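Local coordinates for Non-structural polyprotein (PDB 4GUA) that carries the nsP2 cysteine protease, which processes the viral replicase polyprotein, in one precursor chain with the macro and zinc-binding regions of nsP3, at residues T13-A18 and P42-D47; D313-R318 and E506-D511. All blocks are in the same frame, centred on the assembly; numbering follows the deposited sequence.

Interaction 1 of 2, residues T13-A18 and P42-D47; sequences TNVCWA and PQFADD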
ATOM      1  N   THR A  13      18.535   5.096  28.831  1.00 63.96           N
ATOM      2  CA  THR A  13      19.112   3.788  28.544  1.00 64.81           C
ATOM      3  C   THR A  13      18.827   3.297  27.115  1.00 60.38           C
ATOM      4  O   THR A  13      19.680   2.609  26.559  1.00 66.68           O
ATOM      5  CB  THR A  13      18.719   2.685  29.601  1.00 53.51           C
ATOM      6  OG1 THR A  13      17.392   2.206  29.377  1.00 61.86           O
ATOM      7  CG2 THR A  13      18.851   3.218  31.020  1.00 48.29           C
ATOM      8  N   ASN A  14      17.660   3.564  26.514  1.00 52.38           N
ATOM      9  CA  ASN A  14      17.552   3.156  25.108  1.00 59.59           C
ATOM     10  C   ASN A  14      17.387   4.286  24.101  1.00 59.90           C
ATOM     11  O   ASN A  14      16.331   4.424  23.514  1.00 62.19           O
ATOM     12  CB  ASN A  14      16.319   2.272  24.968  1.00 56.94           C
ATOM     13  CG  ASN A  14      16.229   1.242  26.058  1.00 53.39           C
ATOM     14  OD1 ASN A  14      15.506   1.436  27.037  1.00 47.09           O
ATOM     15  ND2 ASN A  14      16.969   0.147  25.913  1.00 49.72           N
ATOM     16  N   VAL A  15      18.450   5.019  23.809  1.00 68.77           N
ATOM     17  CA  VAL A  15      18.396   6.046  22.772  1.00 65.27           C
ATOM     18  C   VAL A  15      19.377   5.819  21.622  1.00 68.09           C
ATOM     19  O   VAL A  15      19.608   6.719  20.818  1.00 71.07           O
ATOM     20  CB  VAL A  15      18.394   7.475  23.343  1.00 61.01           C
ATOM     21  CG1 VAL A  15      17.209   7.624  24.295  1.00 50.61           C
ATOM     22  CG2 VAL A  15      19.693   7.790  24.028  1.00 72.45           C
ATOM     23  N   CYS A  16      20.016   4.656  21.584  1.00 64.41           N
ATOM     24  CA  CYS A  16      21.054   4.441  20.593  1.00 61.78           C
ATOM     25  C   CYS A  16      20.572   4.892  19.212  1.00 63.91           C
ATOM     26  O   CYS A  16      21.364   5.398  18.423  1.00 64.98           O
ATOM     27  CB  CYS A  16      21.519   2.974  20.578  1.00 61.89           C
ATOM     28  SG  CYS A  16      20.239   1.729  20.305  1.00 61.70           S
ATOM     29  N   TRP A  17      19.279   4.746  18.930  1.00 57.72           N
ATOM     30  CA  TRP A  17      18.733   5.218  17.658  1.00 60.20           C
ATOM     31  C   TRP A  17      18.936   6.734  17.443  1.00 61.80           C
ATOM     32  O   TRP A  17      19.319   7.185  16.349  1.00 61.08           O
ATOM     33  CB  TRP A  17      17.247   4.851  17.528  1.00 57.55           C
ATOM     34  CG  TRP A  17      16.374   5.242  18.688  1.00 55.85           C
ATOM     35  CD1 TRP A  17      16.126   4.513  19.809  1.00 56.16           C
ATOM     36  CD2 TRP A  17      15.616   6.448  18.821  1.00 62.89           C
ATOM     37  NE1 TRP A  17      15.264   5.188  20.639  1.00 52.38           N
ATOM     38  CE2 TRP A  17      14.937   6.381  20.056  1.00 59.39           C
ATOM     39  CE3 TRP A  17      15.444   7.580  18.018  1.00 63.67           C
ATOM     40  CZ2 TRP A  17      14.106   7.401  20.505  1.00 60.60           C
ATOM     41  CZ3 TRP A  17      14.616   8.591  18.465  1.00 55.26           C
ATOM     42  CH2 TRP A  17      13.960   8.496  19.698  1.00 55.44           C
ATOM     43  N   ALA A  18      18.706   7.515  18.494  1.00 61.23           N
ATOM     44  CA  ALA A  18      18.939   8.957  18.439  1.00 60.80           C
ATOM     45  C   ALA A  18      20.430   9.292  18.334  1.00 60.17           C
ATOM     46  O   ALA A  18      20.846  10.092  17.480  1.00 65.65           O
ATOM     47  CB  ALA A  18      18.321   9.642  19.653  1.00 55.47           C
ATOM     48  N   PRO A  42       7.925  10.795  21.623  1.00 53.91           N
ATOM     49  CA  PRO A  42       7.511  10.220  22.900  1.00 47.66           C
ATOM     50  C   PRO A  42       8.448   9.095  23.309  1.00 45.22           C
ATOM     51  O   PRO A  42       8.677   8.897  24.498  1.00 44.00           O
ATOM     52  CB  PRO A  42       6.114   9.686  22.600  1.00 40.07           C
ATOM     53  CG  PRO A  42       5.619  10.568  21.481  1.00 41.89           C
ATOM     54  CD  PRO A  42       6.821  10.840  20.648  1.00 54.16           C
ATOM     55  N   GLN A  43       8.988   8.381  22.324  1.00 44.21           N
ATOM     56  CA  GLN A  43       9.901   7.266  22.580  1.00 48.68           C
ATOM     57  C   GLN A  43      11.167   7.752  23.284  1.00 51.75           C
ATOM     58  O   GLN A  43      11.699   7.062  24.149  1.00 55.26           O
ATOM     59  CB  GLN A  43      10.279   6.544  21.275  1.00 50.83           C
ATOM     60  CG  GLN A  43       9.102   5.918  20.537  1.00 46.54           C
ATOM     61  CD  GLN A  43       8.442   6.884  19.573  1.00 54.92           C
ATOM     62  OE1 GLN A  43       8.673   8.099  19.629  1.00 53.02           O
ATOM     63  NE2 GLN A  43       7.601   6.353  18.690  1.00 64.29           N
ATOM     64  N   PHE A  44      11.663   8.926  22.900  1.00 48.15           N
ATOM     65  CA  PHE A  44      12.836   9.490  23.558  1.00 53.92           C
ATOM     66  C   PHE A  44      12.466   9.953  24.965  1.00 57.08           C
ATOM     67  O   PHE A  44      13.097   9.563  25.944  1.00 58.42           O
ATOM     68  CB  PHE A  44      13.395  10.666  22.756  1.00 52.55           C
ATOM     69  CG  PHE A  44      14.702  11.196  23.282  1.00 48.49           C
ATOM     70  CD1 PHE A  44      14.746  11.929  24.453  1.00 50.92           C
ATOM     71  CD2 PHE A  44      15.882  10.992  22.585  1.00 51.65           C
ATOM     72  CE1 PHE A  44      15.944  12.433  24.938  1.00 51.83           C
ATOM     73  CE2 PHE A  44      17.092  11.495  23.060  1.00 51.62           C
ATOM     74  CZ  PHE A  44      17.121  12.214  24.237  1.00 52.54           C
ATOM     75  N   ALA A  45      11.417  10.763  25.055  1.00 60.87           N
ATOM     76  CA  ALA A  45      10.933  11.284  26.334  1.00 57.96           C
ATOM     77  C   ALA A  45      10.677  10.183  27.363  1.00 56.16           C
ATOM     78  O   ALA A  45      10.917  10.373  28.550  1.00 56.35           O
ATOM     79  CB  ALA A  45       9.666  12.079  26.110  1.00 55.60           C
ATOM     80  N   ASP A  46      10.156   9.047  26.905  1.00 55.82           N
ATOM     81  CA  ASP A  46       9.881   7.902  27.771  1.00 52.35           C
ATOM     82  C   ASP A  46      10.991   6.851  27.779  1.00 57.85           C
ATOM     83  O   ASP A  46      10.822   5.789  28.365  1.00 61.95           O
ATOM     84  CB  ASP A  46       8.564   7.249  27.373  1.00 60.15           C
ATOM     85  CG  ASP A  46       7.373   8.160  27.607  1.00 70.66           C
ATOM     86  OD1 ASP A  46       7.500   9.077  28.450  1.00 69.81           O
ATOM     87  OD2 ASP A  46       6.318   7.960  26.958  1.00 74.84           O
ATOM     88  N   ASP A  47      12.099   7.133  27.094  1.00 62.87           N
ATOM     89  CA  ASP A  47      13.271   6.252  27.075  1.00 58.26           C
ATOM     90  C   ASP A  47      12.938   4.840  26.600  1.00 55.98           C
ATOM     91  O   ASP A  47      13.070   3.874  27.354  1.00 59.27           O
ATOM     92  CB  ASP A  47      13.906   6.199  28.465  1.00 61.27           C
ATOM     93  CG  ASP A  47      15.297   5.596  28.452  1.00 65.42           C
ATOM     94  OD1 ASP A  47      15.831   5.333  27.352  1.00 60.50           O
ATOM     95  OD2 ASP A  47      15.861   5.393  29.549  1.00 71.43           O
TER
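The carboxylate of Asp47 grips two consecutive backbone amides. Thr13 N gives its hydrogen to Asp47 OD2 at 2.8 Å (159° at the hydrogen). Asn14 N reaches Asp47 OD1 at 2.7 Å (155°). Both oxygens are met on their syn sides, a two-pronged clasp that fixes the rotation of the acid. Beside it, Thr13 OG1 donates to Asn14 OD1 at 3.1 Å, from above the amide carbonyl plane.

The apolar half centres on Phe44. Val15 CG1 lies over one face of its ring, 4.0 Å from Phe44 CD2, while Ala18 CB comes in at the ring edge. Trp17 turns the far rim of its indole to the same residue, with Trp17 CH2 3.8 Å from Phe44 CB. Trp17 NE1 bonds to Lys48 O and only weakly to Asn14 O.

A Schellman motif closing helix 42-45, with positive phi at Asp47, sets the acid in place; Asp47 CG stands anti to its own N (chi1 -166°). Val15 sits at the N-cap position of helix 16-27 and Cys16 opens the helix, an arrangement consistent with papain-like (clan CA) peptidases. Trp37 of helix 34-40 stacks on Phe44, helix 52-64 packs on Trp17, and strand 93-95 brings His93 to Cys16.

Interaction 2 of 2, residues D313-R318 and E506-D511; sequences DNSRTR and ELKDED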
ATOM      1  N   ASP A 313      -0.542 -17.132   5.579  1.00 57.45           N
ATOM      2  CA  ASP A 313       0.372 -18.127   5.022  1.00 63.95           C
ATOM      3  C   ASP A 313       1.842 -17.668   5.011  1.00 68.67           C
ATOM      4  O   ASP A 313       2.737 -18.419   4.607  1.00 68.55           O
ATOM      5  CB  ASP A 313      -0.081 -18.560   3.629  1.00 69.81           C
ATOM      6  CG  ASP A 313      -0.138 -17.411   2.651  1.00 74.94           C
ATOM      7  OD1 ASP A 313       0.439 -16.343   2.948  1.00 76.31           O
ATOM      8  OD2 ASP A 313      -0.771 -17.568   1.583  1.00 76.06           O
ATOM      9  N   ASN A 314       2.079 -16.429   5.434  1.00 67.35           N
ATOM     10  CA  ASN A 314       3.419 -15.832   5.406  1.00 67.39           C
ATOM     11  C   ASN A 314       4.117 -16.006   4.054  1.00 67.06           C
ATOM     12  O   ASN A 314       5.266 -16.443   3.972  1.00 65.67           O
ATOM     13  CB  ASN A 314       4.299 -16.416   6.516  1.00 68.52           C
ATOM     14  CG  ASN A 314       5.606 -15.662   6.681  1.00 64.41           C
ATOM     15  OD1 ASN A 314       5.671 -14.450   6.475  1.00 63.19           O
ATOM     16  ND2 ASN A 314       6.660 -16.383   7.029  1.00 68.55           N
ATOM     17  N   SER A 315       3.423 -15.626   2.992  1.00 71.41           N
ATOM     18  CA  SER A 315       3.950 -15.767   1.646  1.00 75.39           C
ATOM     19  C   SER A 315       5.104 -14.791   1.429  1.00 81.99           C
ATOM     20  O   SER A 315       5.201 -13.742   2.068  1.00 80.34           O
ATOM     21  CB  SER A 315       2.852 -15.514   0.609  1.00 75.54           C
ATOM     22  OG  SER A 315       3.367 -15.571  -0.713  1.00 70.79           O
ATOM     23  N   ARG A 316       5.978 -15.180   0.514  1.00 84.63           N
ATOM     24  CA  ARG A 316       7.152 -14.412   0.135  1.00 82.32           C
ATOM     25  C   ARG A 316       6.815 -13.519  -1.063  1.00 82.19           C
ATOM     26  O   ARG A 316       6.914 -12.287  -1.005  1.00 83.27           O
ATOM     27  CB  ARG A 316       8.353 -15.322  -0.184  1.00 87.00           C
ATOM     28  CG  ARG A 316       8.086 -16.686  -0.868  1.00 98.89           C
ATOM     29  CD  ARG A 316       7.272 -17.716  -0.076  1.00 92.74           C
ATOM     30  NE  ARG A 316       6.751 -18.780  -0.934  1.00 84.80           N
ATOM     31  CZ  ARG A 316       5.833 -18.621  -1.878  1.00 75.39           C
ATOM     32  NH1 ARG A 316       5.299 -17.445  -2.109  1.00 73.62           N
ATOM     33  NH2 ARG A 316       5.435 -19.656  -2.598  1.00 80.58           N
ATOM     34  N   THR A 317       6.440 -14.170  -2.158  1.00 82.39           N
ATOM     35  CA  THR A 317       6.274 -13.534  -3.453  1.00 80.72           C
ATOM     36  C   THR A 317       4.904 -12.886  -3.673  1.00 72.65           C
ATOM     37  O   THR A 317       4.654 -12.347  -4.751  1.00 70.60           O
ATOM     38  CB  THR A 317       6.460 -14.583  -4.564  1.00 83.24           C
ATOM     39  OG1 THR A 317       5.526 -15.654  -4.366  1.00 79.23           O
ATOM     40  CG2 THR A 317       7.868 -15.139  -4.543  1.00 85.54           C
ATOM     41  N   ARG A 318       4.015 -12.938  -2.683  1.00 68.93           N
ATOM     42  CA  ARG A 318       2.707 -12.296  -2.829  1.00 68.38           C
ATOM     43  C   ARG A 318       2.881 -10.833  -3.213  1.00 72.58           C
ATOM     44  O   ARG A 318       3.638 -10.104  -2.573  1.00 73.85           O
ATOM     45  CB  ARG A 318       1.900 -12.381  -1.539  1.00 64.18           C
ATOM     46  CG  ARG A 318       0.750 -11.375  -1.469  1.00 62.92           C
ATOM     47  CD  ARG A 318      -0.539 -12.058  -1.089  1.00 58.48           C
ATOM     48  NE  ARG A 318      -0.314 -12.899   0.076  1.00 60.94           N
ATOM     49  CZ  ARG A 318      -0.865 -14.090   0.271  1.00 59.94           C
ATOM     50  NH1 ARG A 318      -1.707 -14.613  -0.609  1.00 59.86           N
ATOM     51  NH2 ARG A 318      -0.576 -14.766   1.365  1.00 62.76           N
ATOM     52  N   GLU A 506      -0.953 -24.321   6.406  1.00 92.66           N
ATOM     53  CA  GLU A 506       0.487 -24.271   6.649  1.00 94.26           C
ATOM     54  C   GLU A 506       1.163 -23.065   6.002  1.00 85.01           C
ATOM     55  O   GLU A 506       0.650 -22.488   5.043  1.00 85.27           O
ATOM     56  CB  GLU A 506       1.151 -25.547   6.146  1.00101.43           C
ATOM     57  CG  GLU A 506       0.965 -25.773   4.665  1.00109.74           C
ATOM     58  CD  GLU A 506       1.623 -27.048   4.193  1.00118.11           C
ATOM     59  OE1 GLU A 506       2.015 -27.863   5.055  1.00121.72           O
ATOM     60  OE2 GLU A 506       1.748 -27.234   2.964  1.00119.52           O
ATOM     61  N   LEU A 507       2.333 -22.717   6.528  1.00 72.06           N
ATOM     62  CA  LEU A 507       3.110 -21.578   6.053  1.00 60.81           C
ATOM     63  C   LEU A 507       3.887 -21.869   4.775  1.00 62.93           C
ATOM     64  O   LEU A 507       4.375 -22.974   4.575  1.00 65.29           O
ATOM     65  CB  LEU A 507       4.095 -21.149   7.133  1.00 56.49           C
ATOM     66  CG  LEU A 507       3.450 -20.779   8.468  1.00 59.53           C
ATOM     67  CD1 LEU A 507       4.455 -20.099   9.389  1.00 54.50           C
ATOM     68  CD2 LEU A 507       2.231 -19.896   8.246  1.00 65.50           C
ATOM     69  N   LYS A 508       3.997 -20.869   3.907  1.00 69.91           N
ATOM     70  CA  LYS A 508       4.785 -21.016   2.691  1.00 77.31           C
ATOM     71  C   LYS A 508       6.256 -20.672   2.953  1.00 77.63           C
ATOM     72  O   LYS A 508       7.135 -21.000   2.158  1.00 77.34           O
ATOM     73  CB  LYS A 508       4.209 -20.139   1.578  1.00 79.09           C
ATOM     74  CG  LYS A 508       2.778 -20.498   1.199  1.00 82.34           C
ATOM     75  CD  LYS A 508       2.460 -20.119  -0.239  1.00 87.48           C
ATOM     76  CE  LYS A 508       1.948 -18.697  -0.345  1.00 94.13           C
ATOM     77  NZ  LYS A 508       1.631 -18.317  -1.753  1.00100.23           N
ATOM     78  N   ASP A 509       6.508 -20.015   4.083  1.00 75.18           N
ATOM     79  CA  ASP A 509       7.856 -19.750   4.562  1.00 69.13           C
ATOM     80  C   ASP A 509       7.797 -19.592   6.077  1.00 73.04           C
ATOM     81  O   ASP A 509       6.788 -19.146   6.620  1.00 71.02           O
ATOM     82  CB  ASP A 509       8.428 -18.489   3.913  1.00 70.90           C
ATOM     83  CG  ASP A 509       9.909 -18.295   4.215  1.00 77.42           C
ATOM     84  OD1 ASP A 509      10.745 -18.936   3.544  1.00 81.23           O
ATOM     85  OD2 ASP A 509      10.237 -17.495   5.116  1.00 76.45           O
ATOM     86  N   GLU A 510       8.862 -19.978   6.766  1.00 80.90           N
ATOM     87  CA  GLU A 510       8.859 -19.917   8.221  1.00 82.97           C
ATOM     88  C   GLU A 510       9.467 -18.636   8.798  1.00 79.03           C
ATOM     89  O   GLU A 510       9.395 -18.412  10.003  1.00 77.72           O
ATOM     90  CB  GLU A 510       9.530 -21.157   8.805  1.00 89.46           C
ATOM     91  CG  GLU A 510       8.551 -22.298   9.016  1.00 97.19           C
ATOM     92  CD  GLU A 510       9.126 -23.428   9.848  1.00111.19           C
ATOM     93  OE1 GLU A 510      10.370 -23.578   9.899  1.00110.08           O
ATOM     94  OE2 GLU A 510       8.323 -24.164  10.464  1.00119.01           O
ATOM     95  N   ASP A 511      10.063 -17.795   7.955  1.00 81.08           N
ATOM     96  CA  ASP A 511      10.679 -16.564   8.455  1.00 82.17           C
ATOM     97  C   ASP A 511       9.635 -15.460   8.594  1.00 78.02           C
ATOM     98  O   ASP A 511       9.076 -14.971   7.611  1.00 74.33           O
ATOM     99  CB  ASP A 511      11.807 -16.096   7.536  1.00 82.78           C
ATOM    100  CG  ASP A 511      12.642 -14.990   8.160  1.00 81.67           C
ATOM    101  OD1 ASP A 511      12.160 -14.348   9.121  1.00 75.63           O
ATOM    102  OD2 ASP A 511      13.782 -14.768   7.697  1.00 85.09           O
TER
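An Asx turn in the loop 506-511 is clasped by the amide of Asn314. Within the turn, Asp509 OD2 accepts from Asp511 N at 2.9 Å. Asn314 ND2 donates to Asp511 O at 2.9 Å (169° at the hydrogen). The same nitrogen also donates to Asp509 O, with Asn314 ND2 2.8 Å away (150°). It stands well above both carbonyl planes, although Asp511 O lies nearly in the plane of the Asn314 amide. With Asn314 OD1 taken by Lys287 NZ, both ends of that amide are held.

One residue earlier than Asp509, Lys508 N makes a nearly straight bond (174°) to Asp313 O at 2.8 Å. Asp313 follows strand 305-312 of a seven-stranded mixed sheet whose order, 3-2-1-4-5-7-6, is that of class I methyltransferases; the partner loop follows helix 488-502.

The Lys508 side chain runs alongside the Asp313 side chain in the same direction and bends at chi3. Its CE packs against Ser315 CB, and NZ forms a weak bond to Ser315 OG. Asp313 OD2 remains 4.2 Å from Lys508 NZ, too far for a salt bridge. The Asp313 carboxylate also forms a salt bridge with Arg318. Arg316 crosses the lysine at about a right angle and lays a guanidinium face over Lys508 CD, 3.8 Å from Arg316 NH2.

Overall arrangement
From the N terminus, interaction 1 comes first and closes a short loop: 23 residues, mostly helical, separate 13-18 from 42-47, and the contact ties the start of helix 16-27 to the end of helix 42-45 within the peptidase region. The chain then passes through the seven-stranded sheet before interaction 2 opens at 313-318. That contact spans 187 residues, including the whole six-stranded macro-domain sheet and probably the nsP2/nsP3 junction, and joins the loop leaving strand 305-312 of the methyltransferase-like sheet to the loop that follows helix 488-502. The two loops run in series, neither nested nor crossed. Their centres are 33 Å apart and their nearest atoms about 21 Å apart, so they do not touch.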